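Local coordinates for aspartate aminotransferase (Giardia lamblia, PDB 3MEB), which probably catalyses, as a pyridoxal-phosphate-dependent homodimer, the reversible transfer of the amino group of L-aspartate to 2-oxoglutarate, giving oxaloacetate and L-glutamate, at residues K51-G55 with S410-V414; C123-S127 with W322-A326; H133-F138 with Q317-W322; L185-F189 with G216-T220; R356-R361 with M422-E427. All blocks are in the same frame, centred on the assembly; numbering follows the deposited sequence.

Contact 1 of 5, residues K51-G55 with S410-V414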
# COMPACT_ATOMS: atom_id res chain seq x y z
N LYS A 51 -32.81 -3.18 -6.75
CA LYS A 51 -31.81 -2.60 -5.86
C LYS A 51 -31.00 -1.47 -6.49
O LYS A 51 -30.69 -1.51 -7.68
CB LYS A 51 -30.84 -3.68 -5.34
CG LYS A 51 -30.02 -4.38 -6.40
CD LYS A 51 -29.27 -5.51 -5.73
CE LYS A 51 -28.17 -6.11 -6.57
NZ LYS A 51 -27.44 -7.12 -5.77
N VAL A 52 -30.64 -0.47 -5.70
CA VAL A 52 -29.92 0.72 -6.22
C VAL A 52 -28.78 1.00 -5.27
O VAL A 52 -29.02 1.18 -4.06
CB VAL A 52 -30.82 1.98 -6.31
CG1 VAL A 52 -30.03 3.15 -6.93
CG2 VAL A 52 -32.17 1.71 -7.11
N ASN A 53 -27.55 1.08 -5.79
CA ASN A 53 -26.38 1.37 -4.95
C ASN A 53 -26.04 2.85 -4.99
O ASN A 53 -25.53 3.32 -5.98
CB ASN A 53 -25.16 0.57 -5.42
CG ASN A 53 -23.95 0.72 -4.47
OD1 ASN A 53 -24.02 1.42 -3.44
ND2 ASN A 53 -22.84 0.02 -4.81
N LEU A 54 -26.30 3.59 -3.90
CA LEU A 54 -26.03 5.05 -3.92
C LEU A 54 -25.07 5.36 -2.77
O LEU A 54 -25.19 6.38 -2.11
CB LEU A 54 -27.35 5.83 -3.74
CG LEU A 54 -28.44 5.53 -4.76
CD1 LEU A 54 -29.76 6.28 -4.40
CD2 LEU A 54 -27.94 5.95 -6.14
N GLY A 55 -24.12 4.46 -2.55
CA GLY A 55 -23.25 4.46 -1.38
C GLY A 55 -21.89 5.04 -1.68
O GLY A 55 -21.73 6.26 -1.73
N SER A 410 -34.55 -1.49 -0.97
CA SER A 410 -33.21 -1.92 -1.36
C SER A 410 -32.41 -0.80 -2.05
O SER A 410 -31.70 -1.03 -3.02
CB SER A 410 -33.28 -3.20 -2.22
OG SER A 410 -33.74 -4.34 -1.48
N ILE A 411 -32.53 0.41 -1.51
CA ILE A 411 -31.72 1.54 -1.94
C ILE A 411 -30.67 1.83 -0.86
O ILE A 411 -31.03 2.04 0.30
CB ILE A 411 -32.61 2.77 -2.17
CG1 ILE A 411 -33.61 2.49 -3.30
CG2 ILE A 411 -31.78 3.97 -2.53
CD1 ILE A 411 -34.66 3.58 -3.48
N TYR A 412 -29.39 1.84 -1.25
CA TYR A 412 -28.26 1.94 -0.30
C TYR A 412 -27.62 3.34 -0.32
O TYR A 412 -26.99 3.74 -1.30
CB TYR A 412 -27.24 0.83 -0.59
CG TYR A 412 -27.83 -0.53 -0.29
CD1 TYR A 412 -27.73 -1.09 0.96
CD2 TYR A 412 -28.56 -1.22 -1.24
CE1 TYR A 412 -28.30 -2.31 1.26
CE2 TYR A 412 -29.14 -2.43 -0.97
CZ TYR A 412 -29.01 -2.98 0.29
OH TYR A 412 -29.60 -4.21 0.60
N LEU A 413 -27.81 4.06 0.78
CA LEU A 413 -27.26 5.37 1.02
C LEU A 413 -26.39 5.32 2.26
O LEU A 413 -26.57 4.45 3.12
CB LEU A 413 -28.38 6.38 1.34
CG LEU A 413 -29.34 6.70 0.22
CD1 LEU A 413 -30.78 6.47 0.67
CD2 LEU A 413 -29.11 8.11 -0.19
N VAL A 414 -25.49 6.28 2.36
CA VAL A 414 -24.74 6.52 3.58
C VAL A 414 -25.63 7.09 4.66
O VAL A 414 -26.33 8.11 4.48
CB VAL A 414 -23.55 7.46 3.33
CG1 VAL A 414 -22.89 7.84 4.66
CG2 VAL A 414 -22.57 6.80 2.37

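Contact 2 of 5, residues C123-S127 with W322-A326. With EDO (1,2-ethanediol), chain L.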
# COMPACT_ATOMS: atom_id res chain seq x y z
N CYS A 123 6.09 12.28 -4.19
CA CYS A 123 6.32 10.86 -3.93
C CYS A 123 5.03 10.09 -4.17
O CYS A 123 4.00 10.42 -3.57
CB CYS A 123 6.81 10.64 -2.49
SG CYS A 123 7.17 8.97 -1.96
N GLN A 124 5.09 9.09 -5.04
CA GLN A 124 3.99 8.19 -5.23
C GLN A 124 3.55 7.59 -3.92
O GLN A 124 4.38 7.27 -3.05
CB GLN A 124 4.36 7.04 -6.18
CG GLN A 124 3.18 6.18 -6.57
CD GLN A 124 3.53 5.19 -7.65
OE1 GLN A 124 4.43 5.44 -8.46
NE2 GLN A 124 2.89 4.03 -7.63
N SER A 125 2.25 7.45 -3.78
CA SER A 125 1.72 6.75 -2.63
C SER A 125 0.50 5.94 -2.99
O SER A 125 0.14 5.89 -4.14
CB SER A 125 1.45 7.71 -1.47
OG SER A 125 1.19 6.97 -0.30
N LEU A 126 -0.08 5.25 -2.01
CA LEU A 126 -1.18 4.35 -2.27
C LEU A 126 -2.52 5.11 -2.32
O LEU A 126 -3.30 5.14 -1.36
CB LEU A 126 -1.23 3.26 -1.21
CG LEU A 126 -0.12 2.22 -1.38
CD1 LEU A 126 -0.09 1.46 -0.10
CD2 LEU A 126 -0.34 1.27 -2.56
N SER A 127 -2.74 5.75 -3.47
CA SER A 127 -3.89 6.60 -3.73
C SER A 127 -4.06 7.67 -2.66
O SER A 127 -3.11 8.02 -1.93
CB SER A 127 -5.15 5.73 -3.90
OG SER A 127 -6.17 6.41 -4.60
N TRP A 322 5.19 -0.19 3.46
CA TRP A 322 4.91 -1.08 2.35
C TRP A 322 6.02 -1.17 1.27
O TRP A 322 5.77 -1.68 0.17
CB TRP A 322 3.56 -0.75 1.69
CG TRP A 322 3.45 0.56 1.10
CD1 TRP A 322 3.95 0.96 -0.08
CD2 TRP A 322 2.73 1.70 1.64
NE1 TRP A 322 3.62 2.28 -0.33
CE2 TRP A 322 2.88 2.76 0.73
CE3 TRP A 322 2.00 1.92 2.82
CZ2 TRP A 322 2.30 4.00 0.93
CZ3 TRP A 322 1.44 3.15 3.02
CH2 TRP A 322 1.61 4.19 2.10
N SER A 323 7.23 -0.72 1.64
CA SER A 323 8.45 -0.79 0.85
C SER A 323 8.53 0.19 -0.30
O SER A 323 9.31 1.17 -0.25
CB SER A 323 8.78 -2.22 0.42
OG SER A 323 10.16 -2.28 0.15
N MET A 324 7.71 -0.03 -1.33
CA MET A 324 7.47 1.03 -2.32
C MET A 324 6.11 0.77 -2.95
O MET A 324 5.44 -0.24 -2.60
CB MET A 324 8.61 1.15 -3.33
CG MET A 324 8.60 0.14 -4.40
SD MET A 324 8.75 -1.54 -3.83
CE MET A 324 10.53 -1.60 -3.42
N SER A 325 5.68 1.66 -3.83
CA SER A 325 4.27 1.76 -4.18
C SER A 325 3.97 0.91 -5.44
O SER A 325 4.88 0.24 -5.97
CB SER A 325 3.85 3.24 -4.26
OG SER A 325 3.88 3.85 -2.94
N ALA A 326 2.71 0.85 -5.84
CA ALA A 326 2.26 -0.16 -6.78
C ALA A 326 2.31 0.32 -8.24
O ALA A 326 1.80 1.38 -8.57
CB ALA A 326 0.86 -0.63 -6.43
C1 EDO L . 12.21 -5.51 -1.02
O1 EDO L . 11.05 -4.74 -0.65
C2 EDO L . 13.47 -4.69 -1.24
O2 EDO L . 14.28 -4.67 -0.06
O HOH W 1 0.59 3.34 -5.67
O HOH W 2 6.18 5.33 -3.20

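Contact 3 of 5, residues H133-F138 with Q317-W322. With EDO (1,2-ethanediol), chain L.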
# COMPACT_ATOMS: atom_id res chain seq x y z
N HIS A 133 -2.12 9.21 4.84
CA HIS A 133 -1.33 8.55 5.86
C HIS A 133 0.11 9.08 5.92
O HIS A 133 0.56 9.54 6.98
CB HIS A 133 -1.35 7.02 5.71
CG HIS A 133 -0.40 6.33 6.64
ND1 HIS A 133 -0.59 6.29 8.01
CD2 HIS A 133 0.77 5.68 6.40
CE1 HIS A 133 0.43 5.66 8.57
NE2 HIS A 133 1.27 5.29 7.62
N ILE A 134 0.81 8.99 4.80
CA ILE A 134 2.24 9.35 4.75
C ILE A 134 2.44 10.85 4.98
O ILE A 134 3.39 11.25 5.67
CB ILE A 134 2.90 8.91 3.41
CG1 ILE A 134 2.95 7.38 3.35
CG2 ILE A 134 4.34 9.48 3.29
CD1 ILE A 134 3.88 6.72 4.40
N GLY A 135 1.52 11.66 4.46
CA GLY A 135 1.59 13.10 4.63
C GLY A 135 1.28 13.54 6.06
O GLY A 135 2.00 14.37 6.65
N PHE A 136 0.27 12.92 6.68
CA PHE A 136 -0.01 13.15 8.12
C PHE A 136 1.20 12.79 9.00
O PHE A 136 1.61 13.57 9.91
CB PHE A 136 -1.22 12.32 8.57
CG PHE A 136 -2.56 12.86 8.12
CD1 PHE A 136 -2.68 13.79 7.09
CD2 PHE A 136 -3.72 12.39 8.72
CE1 PHE A 136 -3.94 14.23 6.67
CE2 PHE A 136 -4.96 12.83 8.30
CZ PHE A 136 -5.07 13.74 7.28
N GLU A 137 1.77 11.61 8.77
CA GLU A 137 2.93 11.17 9.50
C GLU A 137 4.14 12.05 9.21
O GLU A 137 4.91 12.38 10.11
CB GLU A 137 3.27 9.71 9.17
CG GLU A 137 4.54 9.20 9.82
CD GLU A 137 4.89 7.79 9.37
OE1 GLU A 137 4.85 7.48 8.13
OE2 GLU A 137 5.25 6.99 10.25
N PHE A 138 4.28 12.48 7.96
CA PHE A 138 5.38 13.38 7.58
C PHE A 138 5.38 14.64 8.47
O PHE A 138 6.39 15.04 9.01
CB PHE A 138 5.24 13.75 6.10
CG PHE A 138 6.28 14.73 5.59
CD1 PHE A 138 7.47 14.26 5.04
CD2 PHE A 138 6.04 16.08 5.58
CE1 PHE A 138 8.43 15.16 4.52
CE2 PHE A 138 7.00 16.99 5.07
CZ PHE A 138 8.20 16.52 4.54
N GLN A 317 9.66 6.66 5.20
CA GLN A 317 8.39 6.27 5.83
C GLN A 317 7.76 5.10 5.13
O GLN A 317 7.38 4.09 5.76
CB GLN A 317 7.42 7.45 5.84
CG GLN A 317 7.82 8.60 6.80
CD GLN A 317 7.01 9.81 6.49
OE1 GLN A 317 7.54 10.88 6.13
NE2 GLN A 317 5.69 9.65 6.55
N ILE A 318 7.69 5.22 3.81
CA ILE A 318 7.07 4.20 2.99
C ILE A 318 7.81 2.85 3.09
O ILE A 318 7.18 1.80 3.20
CB ILE A 318 6.93 4.70 1.55
CG1 ILE A 318 5.75 5.69 1.50
CG2 ILE A 318 6.72 3.56 0.54
CD1 ILE A 318 5.66 6.45 0.14
N ARG A 319 9.14 2.93 3.10
CA ARG A 319 10.02 1.75 3.20
C ARG A 319 9.61 0.88 4.37
O ARG A 319 9.55 -0.35 4.24
CB ARG A 319 11.48 2.15 3.37
CG ARG A 319 12.46 0.99 3.44
CD ARG A 319 12.29 -0.05 2.33
NE ARG A 319 13.54 -0.80 2.13
CZ ARG A 319 13.63 -2.04 1.66
NH1 ARG A 319 12.54 -2.76 1.31
NH2 ARG A 319 14.84 -2.58 1.52
N LYS A 320 9.34 1.54 5.50
CA LYS A 320 8.92 0.89 6.73
C LYS A 320 7.46 0.45 6.81
O LYS A 320 7.07 -0.23 7.77
CB LYS A 320 9.18 1.81 7.92
CG LYS A 320 10.58 2.27 8.01
CD LYS A 320 10.73 3.17 9.24
CE LYS A 320 11.21 4.51 8.88
NZ LYS A 320 11.69 5.22 10.07
N THR A 321 6.69 0.75 5.77
CA THR A 321 5.26 0.54 5.77
C THR A 321 4.85 -0.46 4.71
O THR A 321 4.27 -1.49 5.06
CB THR A 321 4.48 1.90 5.63
OG1 THR A 321 5.10 2.88 6.46
CG2 THR A 321 3.04 1.73 6.10
N TRP A 322 5.19 -0.19 3.46
CA TRP A 322 4.91 -1.08 2.35
C TRP A 322 6.02 -1.17 1.27
O TRP A 322 5.77 -1.68 0.17
CB TRP A 322 3.56 -0.75 1.69
CG TRP A 322 3.45 0.56 1.10
CD1 TRP A 322 3.95 0.96 -0.08
CD2 TRP A 322 2.73 1.70 1.64
NE1 TRP A 322 3.62 2.28 -0.33
CE2 TRP A 322 2.88 2.76 0.73
CE3 TRP A 322 2.00 1.92 2.82
CZ2 TRP A 322 2.30 4.00 0.93
CZ3 TRP A 322 1.44 3.15 3.02
CH2 TRP A 322 1.61 4.19 2.10
C1 EDO L . 12.21 -5.51 -1.02
O1 EDO L . 11.05 -4.74 -0.65
C2 EDO L . 13.47 -4.69 -1.24
O2 EDO L . 14.28 -4.67 -0.06

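Contact 4 of 5, residues L185-F189 with G216-T220. With EDO (1,2-ethanediol), chain J.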
# COMPACT_ATOMS: atom_id res chain seq x y z
N LEU A 185 -27.22 23.82 4.28
CA LEU A 185 -26.06 23.56 3.41
C LEU A 185 -25.42 24.85 2.90
O LEU A 185 -25.50 25.19 1.71
CB LEU A 185 -26.43 22.68 2.20
CG LEU A 185 -26.82 21.23 2.43
CD1 LEU A 185 -26.96 20.45 1.09
CD2 LEU A 185 -25.78 20.61 3.33
N GLU A 186 -24.78 25.56 3.81
CA GLU A 186 -24.02 26.76 3.47
C GLU A 186 -22.86 26.83 4.46
O GLU A 186 -23.03 26.49 5.63
CB GLU A 186 -24.92 27.99 3.58
CG GLU A 186 -24.16 29.30 3.38
CD GLU A 186 -24.98 30.55 3.66
OE1 GLU A 186 -25.96 30.48 4.42
OE2 GLU A 186 -24.61 31.62 3.11
N ILE A 187 -21.69 27.22 3.98
CA ILE A 187 -20.53 27.42 4.83
C ILE A 187 -20.67 28.72 5.64
O ILE A 187 -20.93 29.80 5.09
CB ILE A 187 -19.21 27.42 4.01
CG1 ILE A 187 -19.02 26.08 3.33
CG2 ILE A 187 -17.97 27.79 4.93
CD1 ILE A 187 -18.15 26.08 2.08
N ASP A 188 -20.48 28.60 6.95
CA ASP A 188 -20.55 29.75 7.86
C ASP A 188 -19.21 30.45 7.78
O ASP A 188 -18.41 30.42 8.73
CB ASP A 188 -20.86 29.24 9.26
CG ASP A 188 -20.95 30.34 10.29
OD1 ASP A 188 -20.96 31.55 9.92
OD2 ASP A 188 -21.02 29.99 11.49
N PHE A 189 -18.99 31.11 6.64
CA PHE A 189 -17.68 31.57 6.23
C PHE A 189 -17.05 32.61 7.15
O PHE A 189 -15.83 32.66 7.33
CB PHE A 189 -17.68 32.04 4.78
CG PHE A 189 -16.31 32.25 4.23
CD1 PHE A 189 -15.42 31.18 4.12
CD2 PHE A 189 -15.87 33.51 3.91
CE1 PHE A 189 -14.14 31.39 3.65
CE2 PHE A 189 -14.58 33.73 3.44
CZ PHE A 189 -13.72 32.67 3.31
N GLY A 216 -20.71 18.60 -0.31
CA GLY A 216 -20.89 19.05 -1.70
C GLY A 216 -20.97 20.56 -1.80
O GLY A 216 -21.41 21.10 -2.83
N ILE A 217 -20.63 21.23 -0.69
CA ILE A 217 -20.59 22.71 -0.63
C ILE A 217 -19.12 23.08 -0.54
O ILE A 217 -18.41 22.55 0.31
CB ILE A 217 -21.29 23.27 0.65
CG1 ILE A 217 -22.70 22.67 0.86
CG2 ILE A 217 -21.35 24.79 0.61
CD1 ILE A 217 -23.54 22.62 -0.36
N ASP A 218 -18.66 23.97 -1.43
CA ASP A 218 -17.25 24.34 -1.53
C ASP A 218 -17.09 25.82 -1.20
O ASP A 218 -18.02 26.62 -1.37
CB ASP A 218 -16.74 24.09 -2.98
CG ASP A 218 -16.45 22.62 -3.32
OD1 ASP A 218 -16.52 21.71 -2.46
OD2 ASP A 218 -16.13 22.36 -4.53
N PHE A 219 -15.92 26.21 -0.72
CA PHE A 219 -15.52 27.61 -0.79
C PHE A 219 -15.55 28.06 -2.25
O PHE A 219 -15.05 27.37 -3.14
CB PHE A 219 -14.09 27.84 -0.27
CG PHE A 219 -13.85 27.43 1.18
CD1 PHE A 219 -14.67 27.89 2.20
CD2 PHE A 219 -12.76 26.65 1.53
CE1 PHE A 219 -14.43 27.54 3.49
CE2 PHE A 219 -12.52 26.33 2.83
CZ PHE A 219 -13.33 26.75 3.81
N THR A 220 -16.10 29.25 -2.49
CA THR A 220 -16.01 29.87 -3.80
C THR A 220 -14.62 30.46 -4.08
O THR A 220 -13.81 30.59 -3.17
CB THR A 220 -17.06 30.96 -3.95
OG1 THR A 220 -16.77 32.07 -3.05
CG2 THR A 220 -18.46 30.36 -3.68
C1 EDO J . -13.29 23.23 0.73
O1 EDO J . -13.68 22.13 1.58
C2 EDO J . -13.88 23.07 -0.67
O2 EDO J . -13.90 24.28 -1.42

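Contact 5 of 5, residues R356-R361 with M422-E427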
# COMPACT_ATOMS: atom_id res chain seq x y z
N ARG A 356 -22.92 13.12 -17.07
CA ARG A 356 -23.96 12.14 -16.68
C ARG A 356 -24.49 12.40 -15.27
O ARG A 356 -25.70 12.27 -15.00
CB ARG A 356 -23.48 10.70 -16.84
CG ARG A 356 -24.66 9.75 -17.08
CD ARG A 356 -24.26 8.28 -17.11
NE ARG A 356 -24.04 7.73 -15.76
CZ ARG A 356 -24.98 7.49 -14.86
NH1 ARG A 356 -24.63 7.02 -13.66
NH2 ARG A 356 -26.26 7.78 -15.10
N ILE A 357 -23.59 12.79 -14.40
CA ILE A 357 -23.93 13.10 -13.04
C ILE A 357 -24.91 14.28 -13.01
O ILE A 357 -25.91 14.22 -12.32
CB ILE A 357 -22.68 13.40 -12.19
CG1 ILE A 357 -21.88 12.10 -11.98
CG2 ILE A 357 -23.08 14.01 -10.84
CD1 ILE A 357 -20.49 12.36 -11.35
N HIS A 358 -24.61 15.33 -13.76
CA HIS A 358 -25.53 16.45 -13.85
C HIS A 358 -26.91 16.02 -14.37
O HIS A 358 -27.91 16.38 -13.79
CB HIS A 358 -24.92 17.61 -14.64
CG HIS A 358 -23.96 18.41 -13.82
ND1 HIS A 358 -24.36 19.15 -12.73
CD2 HIS A 358 -22.62 18.56 -13.91
CE1 HIS A 358 -23.31 19.72 -12.18
NE2 HIS A 358 -22.24 19.38 -12.88
N ARG A 359 -26.96 15.26 -15.44
CA ARG A 359 -28.25 14.79 -15.95
C ARG A 359 -29.06 13.97 -14.92
O ARG A 359 -30.28 14.10 -14.86
CB ARG A 359 -28.05 13.95 -17.23
CG ARG A 359 -27.64 14.80 -18.41
CD ARG A 359 -27.79 14.05 -19.75
NE ARG A 359 -26.95 12.84 -19.79
CZ ARG A 359 -25.66 12.82 -20.16
NH1 ARG A 359 -25.03 13.93 -20.53
NH2 ARG A 359 -24.99 11.67 -20.17
N MET A 360 -28.37 13.19 -14.09
CA MET A 360 -29.00 12.45 -13.00
C MET A 360 -29.46 13.37 -11.87
O MET A 360 -30.48 13.15 -11.28
CB MET A 360 -28.08 11.37 -12.46
CG MET A 360 -27.81 10.19 -13.42
SD MET A 360 -29.26 9.34 -14.06
CE MET A 360 -29.67 10.36 -15.50
N ARG A 361 -28.71 14.41 -11.56
CA ARG A 361 -29.18 15.43 -10.62
C ARG A 361 -30.51 16.04 -11.09
O ARG A 361 -31.47 16.09 -10.33
CB ARG A 361 -28.14 16.52 -10.48
CG ARG A 361 -26.90 16.09 -9.69
CD ARG A 361 -25.89 17.25 -9.57
NE ARG A 361 -24.71 16.81 -8.85
CZ ARG A 361 -24.69 16.46 -7.57
NH1 ARG A 361 -25.79 16.48 -6.82
NH2 ARG A 361 -23.56 16.05 -7.03
N MET A 422 -24.63 10.09 -6.61
CA MET A 422 -25.47 10.33 -7.77
C MET A 422 -25.10 9.41 -8.92
O MET A 422 -25.93 9.17 -9.79
CB MET A 422 -25.29 11.80 -8.17
CG MET A 422 -25.68 12.79 -7.06
SD MET A 422 -27.23 12.42 -6.26
CE MET A 422 -28.41 13.34 -7.27
N CYS A 423 -23.86 8.92 -8.90
CA CYS A 423 -23.30 7.97 -9.89
C CYS A 423 -24.06 6.66 -9.99
O CYS A 423 -24.05 5.99 -11.03
CB CYS A 423 -21.86 7.60 -9.46
SG CYS A 423 -20.64 8.91 -9.52
N GLY A 424 -24.75 6.28 -8.91
CA GLY A 424 -25.62 5.09 -8.93
C GLY A 424 -27.00 5.25 -9.57
O GLY A 424 -27.72 4.25 -9.72
N LEU A 425 -27.37 6.47 -9.96
CA LEU A 425 -28.65 6.73 -10.61
C LEU A 425 -28.52 6.52 -12.09
O LEU A 425 -27.45 6.75 -12.67
CB LEU A 425 -29.11 8.14 -10.36
CG LEU A 425 -29.30 8.53 -8.90
CD1 LEU A 425 -29.33 10.07 -8.79
CD2 LEU A 425 -30.56 7.94 -8.32
N THR A 426 -29.63 6.11 -12.69
CA THR A 426 -29.74 5.92 -14.13
C THR A 426 -31.08 6.43 -14.61
O THR A 426 -31.97 6.72 -13.84
CB THR A 426 -29.57 4.44 -14.53
OG1 THR A 426 -30.66 3.63 -14.01
CG2 THR A 426 -28.24 3.91 -14.00
N GLU A 427 -31.23 6.54 -15.92
CA GLU A 427 -32.53 6.86 -16.47
C GLU A 427 -33.61 5.86 -16.02
O GLU A 427 -34.76 6.24 -15.83
CB GLU A 427 -32.46 6.94 -18.00
CG GLU A 427 -31.43 7.96 -18.47
CD GLU A 427 -31.98 8.90 -19.52
OE1 GLU A 427 -32.36 8.42 -20.63
OE2 GLU A 427 -32.00 10.13 -19.21

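Contact 1 of 5, residues K51-G55 with S410-V414
Three backbone hydrogen bonds join V52 and L54 to S410 and Y412 and make the two short strands a parallel pair. V52 N donates to S410 O (2.9 Å), Y412 N to V52 O (2.9 Å), and L54 N to Y412 O over 2.7 Å with a more bent N-H...O angle of 134°. Between these bonds the CA of I411 lies 3.5 Å from V52 O, a CA-H...O contact, and the same oxygen sits near the plane of the Y412 ring at its edge. Next to them, N53 OD1 accepts from G55 N (3.2 Å), an Asx turn, with the donor well above the plane of the amide carbonyl.

The aliphatic packing is on the face that carries V52, L54 and I411. There I411 lies alongside both neighbours. Its CG1 is 4.1 Å from V52 CB, while its CG2, held anti to the backbone N, reaches the CD1 of L54 at 3.6 Å. Helix 430-443 packs here through Y432, which touches both V52 and I411. On the face of N53 and Y412, helix 37-45 approaches. K51 has its CB 4.0 Å from S410 CB, and its NZ bonds to the carbonyls of Y43 and D46.

The strands form a two-stranded parallel sheet that joins the N-terminal part of the chain to its C-terminal part. The pairing rests on main-chain bonds, with one face packed with aliphatic groups under helix 430-443, while D46, just after helix 37-45, accepts from both Y412 OH and S410 OG.

Contact 2 of 5, residues C123-S127 with W322-A326
L126 and W322 approach from opposite directions: the CD1 methyl of L126 stands over one face of the indole, 3.3 Å from the centroid of the six-membered ring and 15° off its normal, a close CH-pi contact. S125 approaches the same ring differently, its OG lying near the ring plane at the edge, 3.4 Å from W322 CZ2. The turn of the indole is fixed from its own segment, where NE1 donates to S325 OG (3.1 Å) almost in the ring plane. With chi1 at 62°, W322 CG lies between the backbone N and carbonyl carbon, and the ring folds back toward S325.

Q124 reaches along the other side of S325, its extended chain passing CB and its NE2 giving a weak bond to A326 O at 3.0 Å. One water accepts from Q124 NE2 and A326 N and donates to S125 O; a second joins Q124 O to S325 OG.

The second subunit completes the surroundings, its L126 packing on W322 and its R285 donating to W322 O. The contact therefore lies at the dimer interface of the aminotransferase, where the edge strand 120-125 of the large sheet runs into the cofactor pocket through S127, a pyridoxal-phosphate-binding residue.

Contact 3 of 5, residues H133-F138 with Q317-W322
Q317 meets I134 and E137 through its amide, and it has the largest buried surface of the contact. NE2 uses both of its hydrogens on the helix 127-142: one goes to I134 O (2.9 Å), in the carbonyl plane on a lone pair, the other to E137 OE1 (2.8 Å), which is met from above the carboxylate plane. I134 O already accepts the helical bond from F138 N, so this carbonyl serves two donors. The carboxylate of E137 stands perpendicular to the amide, and the two side chains run antiparallel alongside one another. With CG anti to the carbonyl carbon (chi1 -70°) and the chain extended beyond it, Q317 reaches the facing helix, and its OE1 ends at the edge of the F138 ring, 3.6 Å from CD1.

I134 is the main apolar element. Its CD1 meets I318 CG1 at 3.6 Å, the two side chains lying roughly perpendicular, and its CG1 comes to 3.7 Å from W322 CH2. The CG2 branch lies against Q317 NE2, 3.5 Å away, shielding one side of the amide.

H133 contributes more loosely, beside T321 and W322. K164 of the second subunit bonds to H133 NE2, T321 OG1 and E137 OE1, the last as a salt bridge that probably makes the carboxylate an anionic acceptor for Q317. The end of helix 300-319 thus packs on helix 127-142, whose I134 also touches strands 120-125 and 287-292 and whose H133 and E137 touch helix 157-166.

Contact 4 of 5, residues L185-F189 with G216-T220
I187 and I217 pass flank to flank, pointing opposite ways, and form the middle of this mainly apolar contact. The CD1 of I187 lies 3.8 Å from I217 CG2 and continues on to the backbone, 3.5 Å from D218 C. Its other branch, CG2, is anti to the backbone N and reaches F219 CE1 at 3.8 Å, with the phenyl side chain set nearly square to that of I187. On one side of this pair I217 CD1 rests on L185, 3.9 Å from CB and close to the carbonyl oxygen. On the other, F189 and F219 meet obliquely, CE1 to CD1 at 3.8 Å, with ring planes 67° apart.

The next shell surrounds these groups. F219 also makes edge-to-face pairs with W224 and Y178. D218 turns away from I187, its carboxylate accepting from the backbone N of A211 and of H212. I217 O is held by the hydroxyl of Y178, and E186 is bridged to R180. A bound 1,2-ethanediol, probably from the crystallisation liquor, accepts a weak bond from F219 N at its O2 (2.9 Å).

Both segments lead directly into helices: D188 takes the N-cap position before helix 189-198, and T220 that before helix 221-234, where its side chain caps a backbone N. The arrangement is thus hydrophobic packing between two helix-entry loops of the fold-type I aminotransferase, one following strand 174-176 and the other strand 204-208 of the large sheet, with N213 of the cofactor pocket a short way upstream of I217.

Contact 5 of 5, residues R356-R361 with M422-E427
The long helix 340-370 meets here the turn that follows strand 419-421, a 3-10 segment at M422-G424, and R356 with L425 carries the polar part. The guanidinium of R356 grips L425 O end-on with two nitrogens, NH2 at 2.9 Å and NH1 at 3.0 Å, the oxygen lying in the guanidinium plane. A bend at chi3 (78°) swings the group round to this carbonyl; NH1 has a further acceptor in R60 O, so the arginine also binds a separate loop.

In aminotransferases of this family a long helix of this kind connects the large and the small domain, and the turn leads from the small two-stranded sheet into helix 430-443.

M360 projects from helix 340-370 toward the turn. Its chain bends at chi2 and chi3, and SD comes 3.5 Å from T426 CA and 3.9 Å from L425 CB, the leucine running back beside it. M422 CG lies over one face of the R361 guanidinium, 3.7 Å from R361 NH1, while the nitrogens of R361 bond to the carbonyls of I385, G390 and F392. I357 reaches over the start of the turn, its CD1 3.9 Å from C423 SG and its CG2 4.1 Å from M422 CB.

Overall arrangement
From the N terminus, contact 1 opens first at 51-55 and closes only at 410-414, so contacts 2, 3 and 4 all lie within its loop. Contact 2 encloses contact 3; the two share W322 and both touch the second subunit. Contact 4 sits within contact 3 and closes a short loop that includes strand 204-208 of the large sheet. Contact 5 follows contacts 2, 3 and 4 in series but crosses contact 1, and the two touch where L54 packs on G424. Contact 1 pairs strand 52-54 with strand 411-413, and contact 5 sets the turn after strand 419-421 against helix 340-370, about 32 and 33 Å from contact 2 between centres.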